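Local coordinates for long form salivary protein D7L1 (Culex quinquefasciatus, PDB 6V4C) that modulates mosquito blood feeding by binding and sequestering ADP, ATP and related host mediators, thereby inhibiting platelet aggregation and hemostasis, at residues A[212-217]-A[249-254]. Sequence-based numbering, arbitrary orientation.
Sequences VNENGK and EQLFMK. With ZN (zinc ion), chain L.
Leu251 sets both its methyls over one face of the Glu214 carboxylate: CD1 lies 3.7 Å from OE2, while CD2 is 4.0 Å from OE1. The two side chains reach toward each other from their own backbones, and the glutamate chain bends at chi2 (76°) to turn its flat end across the leucine. That end is also held from within the loop, because Lys217 NZ donates to the anti lone pair of Glu214 OE1 at 2.9 Å in a salt bridge. Bends at chi2 and chi4 fold the lysine back onto the glutamate, and its CG meets Leu251 CD2 at 3.9 Å. Leu209 of helix 202-211 touches Leu251, Glu214 and Lys217 alike.

At the other end, Lys254 is fully extended and runs alongside Val212, with CE 3.9 Å from Val212 CB. Val212 CG1 in turn approaches the backbone O of Lys254 at 3.6 Å, and Tyr277 touches both side chains. Asn213, with positive phi (68°), is the C-prime residue of a Schellman motif closing helix 202-211; Lys217 then occupies the N-cap position of helix 218-226. The contact therefore lays an interhelical turn of the second odorant-binding-protein-like domain against the start of helix 249-263, whose first residue, Glu249, binds zinc mainly through OE2, with OE1 farther off, together with His172, well away from this interface.

Lys254 NZ stops 4.5 Å from Glu214 OE2, beyond salt-bridge range, so the attraction between these opposite charges is probably a modest supplement. The segments meet by van der Waals contact, much of it aliphatic carbon against oxygen, and the salt bridge within the loop probably steadies the carboxylate face on which Leu251 rests.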
ATOM      1  N   VAL A 212      -0.962 -10.145 -12.481  1.00 39.39           N
ATOM      2  CA  VAL A 212      -1.358 -10.318 -13.873  1.00 40.73           C
ATOM      3  C   VAL A 212      -1.219 -11.773 -14.328  1.00 39.72           C
ATOM      4  O   VAL A 212      -1.154 -12.040 -15.528  1.00 41.87           O
ATOM      5  CB  VAL A 212      -0.637  -9.343 -14.817  1.00 41.94           C
ATOM      6  CG1 VAL A 212      -0.960  -7.912 -14.436  1.00 38.23           C
ATOM      7  CG2 VAL A 212       0.869  -9.584 -14.792  1.00 42.40           C
ATOM      8  N   ASN A 213      -1.158 -12.714 -13.384  1.00 46.88           N
ATOM      9  CA  ASN A 213      -1.157 -14.152 -13.668  1.00 49.46           C
ATOM     10  C   ASN A 213       0.117 -14.628 -14.369  1.00 50.26           C
ATOM     11  O   ASN A 213       0.108 -15.651 -15.058  1.00 48.58           O
ATOM     12  CB  ASN A 213      -2.421 -14.606 -14.408  1.00 47.42           C
ATOM     13  CG  ASN A 213      -3.690 -14.285 -13.637  1.00 50.80           C
ATOM     14  OD1 ASN A 213      -3.715 -14.345 -12.408  1.00 53.06           O
ATOM     15  ND2 ASN A 213      -4.748 -13.937 -14.359  1.00 51.18           N
ATOM     16  N   GLU A 214       1.219 -13.906 -14.200  1.00 45.33           N
ATOM     17  CA  GLU A 214       2.522 -14.371 -14.652  1.00 48.06           C
ATOM     18  C   GLU A 214       3.143 -15.238 -13.560  1.00 49.83           C
ATOM     19  O   GLU A 214       2.879 -15.046 -12.369  1.00 49.46           O
ATOM     20  CB  GLU A 214       3.431 -13.173 -14.935  1.00 43.72           C
ATOM     21  CG  GLU A 214       4.635 -13.477 -15.814  1.00 54.35           C
ATOM     22  CD  GLU A 214       4.263 -13.633 -17.277  1.00 52.01           C
ATOM     23  OE1 GLU A 214       5.113 -14.117 -18.053  1.00 55.56           O
ATOM     24  OE2 GLU A 214       3.125 -13.273 -17.648  1.00 51.17           O
ATOM     25  N   ASN A 215       3.969 -16.204 -13.965  1.00 54.85           N
ATOM     26  CA  ASN A 215       4.513 -17.134 -12.975  1.00 56.18           C
ATOM     27  C   ASN A 215       5.965 -17.558 -13.165  1.00 58.78           C
ATOM     28  O   ASN A 215       6.586 -17.966 -12.176  1.00 63.90           O
ATOM     29  CB  ASN A 215       3.632 -18.385 -12.835  1.00 55.86           C
ATOM     30  CG  ASN A 215       3.397 -19.087 -14.157  1.00 60.88           C
ATOM     31  OD1 ASN A 215       4.277 -19.781 -14.669  1.00 64.40           O
ATOM     32  ND2 ASN A 215       2.201 -18.921 -14.714  1.00 61.95           N
ATOM     33  N   GLY A 216       6.549 -17.485 -14.353  1.00 52.76           N
ATOM     34  CA  GLY A 216       7.878 -18.055 -14.463  1.00 57.92           C
ATOM     35  C   GLY A 216       9.045 -17.103 -14.320  1.00 53.55           C
ATOM     36  O   GLY A 216      10.186 -17.505 -14.579  1.00 51.00           O
ATOM     37  N   LYS A 217       8.813 -15.865 -13.883  1.00 45.94           N
ATOM     38  CA  LYS A 217       9.781 -14.788 -14.052  1.00 45.65           C
ATOM     39  C   LYS A 217      10.473 -14.363 -12.760  1.00 45.22           C
ATOM     40  O   LYS A 217      11.183 -13.350 -12.760  1.00 42.56           O
ATOM     41  CB  LYS A 217       9.111 -13.578 -14.710  1.00 43.64           C
ATOM     42  CG  LYS A 217       8.406 -13.897 -16.024  1.00 43.41           C
ATOM     43  CD  LYS A 217       9.380 -14.437 -17.060  1.00 46.02           C
ATOM     44  CE  LYS A 217       8.701 -14.647 -18.404  1.00 45.40           C
ATOM     45  NZ  LYS A 217       7.554 -15.587 -18.300  1.00 51.88           N
ATOM     46  N   GLU A 249       9.576  -4.698 -22.472  1.00 37.46           N
ATOM     47  CA  GLU A 249       8.558  -3.655 -22.370  1.00 38.06           C
ATOM     48  C   GLU A 249       7.158  -4.244 -22.234  1.00 35.93           C
ATOM     49  O   GLU A 249       6.361  -3.775 -21.417  1.00 33.66           O
ATOM     50  CB  GLU A 249       8.625  -2.721 -23.578  1.00 36.72           C
ATOM     51  CG  GLU A 249       7.500  -1.688 -23.615  1.00 36.47           C
ATOM     52  CD  GLU A 249       7.507  -0.863 -24.879  1.00 38.35           C
ATOM     53  OE1 GLU A 249       7.644  -1.452 -25.970  1.00 38.14           O
ATOM     54  OE2 GLU A 249       7.388   0.376 -24.778  1.00 35.42           O
ATOM     55  N   GLN A 250       6.844  -5.268 -23.028  1.00 41.27           N
ATOM     56  CA  GLN A 250       5.476  -5.778 -23.074  1.00 43.27           C
ATOM     57  C   GLN A 250       5.028  -6.291 -21.709  1.00 43.80           C
ATOM     58  O   GLN A 250       3.968  -5.905 -21.201  1.00 41.58           O
ATOM     59  CB  GLN A 250       5.364  -6.870 -24.138  1.00 48.28           C
ATOM     60  CG  GLN A 250       4.307  -6.594 -25.192  1.00 55.13           C
ATOM     61  CD  GLN A 250       4.513  -5.268 -25.913  1.00 59.87           C
ATOM     62  OE1 GLN A 250       3.553  -4.544 -26.179  1.00 55.66           O
ATOM     63  NE2 GLN A 250       5.763  -4.949 -26.237  1.00 56.56           N
ATOM     64  N   LEU A 251       5.834  -7.154 -21.089  1.00 37.43           N
ATOM     65  CA  LEU A 251       5.461  -7.681 -19.781  1.00 35.64           C
ATOM     66  C   LEU A 251       5.524  -6.598 -18.712  1.00 33.37           C
ATOM     67  O   LEU A 251       4.643  -6.523 -17.845  1.00 33.46           O
ATOM     68  CB  LEU A 251       6.359  -8.859 -19.412  1.00 35.67           C
ATOM     69  CG  LEU A 251       6.090  -9.488 -18.049  1.00 36.39           C
ATOM     70  CD1 LEU A 251       4.637  -9.927 -17.945  1.00 37.07           C
ATOM     71  CD2 LEU A 251       7.027 -10.662 -17.822  1.00 37.97           C
ATOM     72  N   PHE A 252       6.555  -5.752 -18.763  1.00 37.65           N
ATOM     73  CA  PHE A 252       6.711  -4.695 -17.767  1.00 36.39           C
ATOM     74  C   PHE A 252       5.495  -3.777 -17.746  1.00 36.87           C
ATOM     75  O   PHE A 252       4.959  -3.461 -16.676  1.00 34.99           O
ATOM     76  CB  PHE A 252       7.989  -3.900 -18.053  1.00 35.71           C
ATOM     77  CG  PHE A 252       8.332  -2.888 -16.993  1.00 35.33           C
ATOM     78  CD1 PHE A 252       9.134  -3.237 -15.922  1.00 36.75           C
ATOM     79  CD2 PHE A 252       7.862  -1.586 -17.074  1.00 35.79           C
ATOM     80  CE1 PHE A 252       9.459  -2.309 -14.945  1.00 38.35           C
ATOM     81  CE2 PHE A 252       8.183  -0.656 -16.103  1.00 34.73           C
ATOM     82  CZ  PHE A 252       8.985  -1.018 -15.036  1.00 35.04           C
ATOM     83  N   MET A 253       5.038  -3.345 -18.926  1.00 37.44           N
ATOM     84  CA  MET A 253       3.892  -2.443 -18.987  1.00 37.46           C
ATOM     85  C   MET A 253       2.598  -3.141 -18.597  1.00 37.27           C
ATOM     86  O   MET A 253       1.713  -2.516 -18.003  1.00 36.27           O
ATOM     87  CB  MET A 253       3.768  -1.821 -20.380  1.00 38.24           C
ATOM     88  CG  MET A 253       4.882  -0.851 -20.694  1.00 38.82           C
ATOM     89  SD  MET A 253       5.232   0.215 -19.284  1.00 52.11           S
ATOM     90  CE  MET A 253       3.730   1.195 -19.205  1.00 45.03           C
ATOM     91  N   LYS A 254       2.463  -4.425 -18.929  1.00 36.22           N
ATOM     92  CA  LYS A 254       1.313  -5.188 -18.462  1.00 36.82           C
ATOM     93  C   LYS A 254       1.245  -5.196 -16.938  1.00 36.32           C
ATOM     94  O   LYS A 254       0.164  -5.050 -16.356  1.00 35.72           O
ATOM     95  CB  LYS A 254       1.386  -6.613 -19.010  1.00 38.71           C
ATOM     96  CG  LYS A 254       0.209  -7.494 -18.627  1.00 41.13           C
ATOM     97  CD  LYS A 254       0.409  -8.914 -19.135  1.00 45.14           C
ATOM     98  CE  LYS A 254      -0.718  -9.831 -18.688  1.00 46.32           C
ATOM     99  NZ  LYS A 254      -0.536 -11.219 -19.202  1.00 51.02           N
TER
HETATM  100 ZN    ZN L 311       7.004   1.049 -26.638  0.69 42.43          ZN